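Xcc_CTR_I (Xanthomonas campestris pv. campestris, PDB 6NJV) is the C-terminal, magnesium-binding Toprim region of an OLD-family protein that also has a predicted ATPase domain, and probably acts as a metal-dependent nuclease. Local coordinates at residues 22-27 with 212-217. Numbering follows the deposited sequence.
With MG (magnesium ion), chain E.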
loop_
_atom_site.group_PDB
_atom_site.type_symbol
_atom_site.label_atom_id
_atom_site.label_comp_id
_atom_site.label_asym_id
_atom_site.label_seq_id
_atom_site.Cartn_x
_atom_site.Cartn_y
_atom_site.Cartn_z
ATOM N N GLY A 22 -2.414 -14.285 -9.084
ATOM C CA GLY A 22 -2.866 -12.916 -8.895
ATOM C C GLY A 22 -1.718 -12.022 -8.492
ATOM O O GLY A 22 -0.620 -12.490 -8.170
ATOM N N VAL A 23 -1.983 -10.712 -8.518
ATOM C CA VAL A 23 -0.938 -9.710 -8.319
ATOM C C VAL A 23 -1.489 -8.547 -7.515
ATOM O O VAL A 23 -2.577 -8.047 -7.807
ATOM C CB VAL A 23 -0.367 -9.185 -9.652
ATOM C CG1 VAL A 23 0.800 -8.214 -9.391
ATOM C CG2 VAL A 23 0.091 -10.340 -10.530
ATOM N N ILE A 24 -0.723 -8.096 -6.527
ATOM C CA ILE A 24 -1.013 -6.886 -5.768
ATOM C C ILE A 24 -0.027 -5.809 -6.207
ATOM O O ILE A 24 1.175 -5.936 -5.955
ATOM C CB ILE A 24 -0.898 -7.136 -4.256
ATOM C CG1 ILE A 24 -1.955 -8.155 -3.799
ATOM C CG2 ILE A 24 -1.017 -5.827 -3.506
ATOM C CD1 ILE A 24 -1.680 -8.727 -2.432
ATOM N N LEU A 25 -0.530 -4.736 -6.830
ATOM C CA LEU A 25 0.329 -3.662 -7.344
ATOM C C LEU A 25 0.472 -2.556 -6.300
ATOM O O LEU A 25 -0.530 -1.962 -5.874
ATOM C CB LEU A 25 -0.230 -3.091 -8.653
ATOM C CG LEU A 25 -0.360 -4.059 -9.832
ATOM C CD1 LEU A 25 -1.135 -3.444 -11.000
ATOM C CD2 LEU A 25 1.038 -4.522 -10.262
ATOM N N VAL A 26 1.713 -2.304 -5.872
ATOM C CA VAL A 26 2.030 -1.278 -4.888
ATOM C C VAL A 26 3.053 -0.299 -5.471
ATOM O O VAL A 26 3.702 -0.566 -6.479
ATOM C CB VAL A 26 2.546 -1.884 -3.572
ATOM C CG1 VAL A 26 1.530 -2.900 -3.014
ATOM C CG2 VAL A 26 3.888 -2.526 -3.771
ATOM N N GLU A 27 3.164 0.864 -4.817
ATOM C CA GLU A 27 3.975 1.983 -5.292
ATOM C C GLU A 27 5.463 1.781 -5.015
ATOM O O GLU A 27 6.297 2.021 -5.894
ATOM C CB GLU A 27 3.503 3.281 -4.640
ATOM C CG GLU A 27 2.353 3.949 -5.359
ATOM C CD GLU A 27 1.937 5.234 -4.690
ATOM O OE1 GLU A 27 0.777 5.666 -4.874
ATOM O OE2 GLU A 27 2.775 5.806 -3.963
ATOM N N SER A 212 -8.924 -3.897 2.294
ATOM C CA SER A 212 -9.842 -3.999 1.163
ATOM C C SER A 212 -9.175 -4.663 -0.032
ATOM O O SER A 212 -9.802 -5.460 -0.745
ATOM C CB SER A 212 -10.360 -2.617 0.775
ATOM O OG SER A 212 -11.273 -2.119 1.740
ATOM N N ALA A 213 -7.914 -4.337 -0.280
ATOM C CA ALA A 213 -7.217 -4.931 -1.411
ATOM C C ALA A 213 -6.940 -6.392 -1.145
ATOM O O ALA A 213 -7.036 -7.230 -2.046
ATOM C CB ALA A 213 -5.899 -4.183 -1.681
ATOM N N LEU A 214 -6.566 -6.714 0.083
ATOM C CA LEU A 214 -6.255 -8.096 0.397
ATOM C C LEU A 214 -7.488 -8.966 0.228
ATOM O O LEU A 214 -7.433 -10.017 -0.416
ATOM C CB LEU A 214 -5.678 -8.187 1.811
ATOM C CG LEU A 214 -4.262 -7.606 1.889
ATOM C CD1 LEU A 214 -3.788 -7.399 3.327
ATOM C CD2 LEU A 214 -3.318 -8.502 1.136
ATOM N N GLU A 215 -8.629 -8.500 0.734
ATOM C CA GLU A 215 -9.872 -9.256 0.590
ATOM C C GLU A 215 -10.303 -9.343 -0.868
ATOM O O GLU A 215 -10.783 -10.393 -1.319
ATOM C CB GLU A 215 -10.954 -8.617 1.462
ATOM C CG GLU A 215 -10.621 -8.766 2.952
ATOM C CD GLU A 215 -11.596 -8.065 3.883
ATOM O OE1 GLU A 215 -12.297 -7.123 3.446
ATOM O OE2 GLU A 215 -11.647 -8.464 5.066
ATOM N N HIS A 216 -10.098 -8.270 -1.637
ATOM C CA HIS A 216 -10.556 -8.288 -3.025
ATOM C C HIS A 216 -9.768 -9.292 -3.855
ATOM O O HIS A 216 -10.354 -10.038 -4.648
ATOM C CB HIS A 216 -10.460 -6.892 -3.636
ATOM C CG HIS A 216 -11.039 -6.790 -5.013
ATOM N ND1 HIS A 216 -10.446 -7.366 -6.122
ATOM C CD2 HIS A 216 -12.151 -6.165 -5.465
ATOM C CE1 HIS A 216 -11.169 -7.099 -7.197
ATOM N NE2 HIS A 216 -12.218 -6.384 -6.822
ATOM N N ILE A 217 -8.439 -9.335 -3.688
ATOM C CA ILE A 217 -7.664 -10.307 -4.448
ATOM C C ILE A 217 -7.918 -11.704 -3.918
ATOM O O ILE A 217 -7.947 -12.670 -4.685
ATOM C CB ILE A 217 -6.156 -9.953 -4.460
ATOM C CG1 ILE A 217 -5.414 -10.790 -5.506
ATOM C CG2 ILE A 217 -5.471 -10.135 -3.107
ATOM C CD1 ILE A 217 -5.891 -10.564 -6.908
HETATM MG MG MG E . 2.080 7.902 -3.643
HETATM O O HOH W 1 3.747 7.444 -2.332
HETATM O O HOH W 2 2.590 9.348 -2.069
#
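Ile24 packs against Leu214 and Ile217 where helix 208-225 lies on one face of the parallel sheet of the Toprim domain. The strand, 22-26, is an inner one, flanked by 51-55 and 77-82; the helix segment 212-217 runs nearly antiparallel to it, at 161°, the two axes 9.6 Å apart at their closest.

The side chains that meet are all apolar. The ethyl arm of Ile24 does the touching: CD1 at its end meets the Leu214 methyl CD2 at 3.9 Å, while Ile24 CG1 lies 4.1 Å from Ile217 CG2, so the arm rests against side chains from two successive turns of the helix. CG1 of Ile24 stands anti to the carbonyl carbon (chi1 -64°) and the arm is extended beyond it, which carries CD1 out to the helix. Leu214 starts from a CB directed away from the strand and reaches back with its isobutyl end, whereas Ile217 faces the strand directly. The two branches of Ile217 divide the work: CG2 meets Ile24, and CD1 approaches the backbone at the start of the strand, 4.3 Å from Gly22 CA.

Beyond this first shell, Ile24 also touches Ile51 and Val78 on the neighbouring strands, and Leu214 packs on Val35 and Ala39 of helix 29-41, so that both helices share this side of the sheet. Backbone hydrogen bonds join Gly22 and Ile24 with Thr52, and Val23 with Val78, and hold the strand in the sheet.

Away from the helix, the chain leaves the strand into the metal site, where Asp82 also binds the magnesium ion. Glu27 extends beyond its CG to place one carboxylate oxygen, OE2, 2.2 Å from the magnesium, which two waters also ligate.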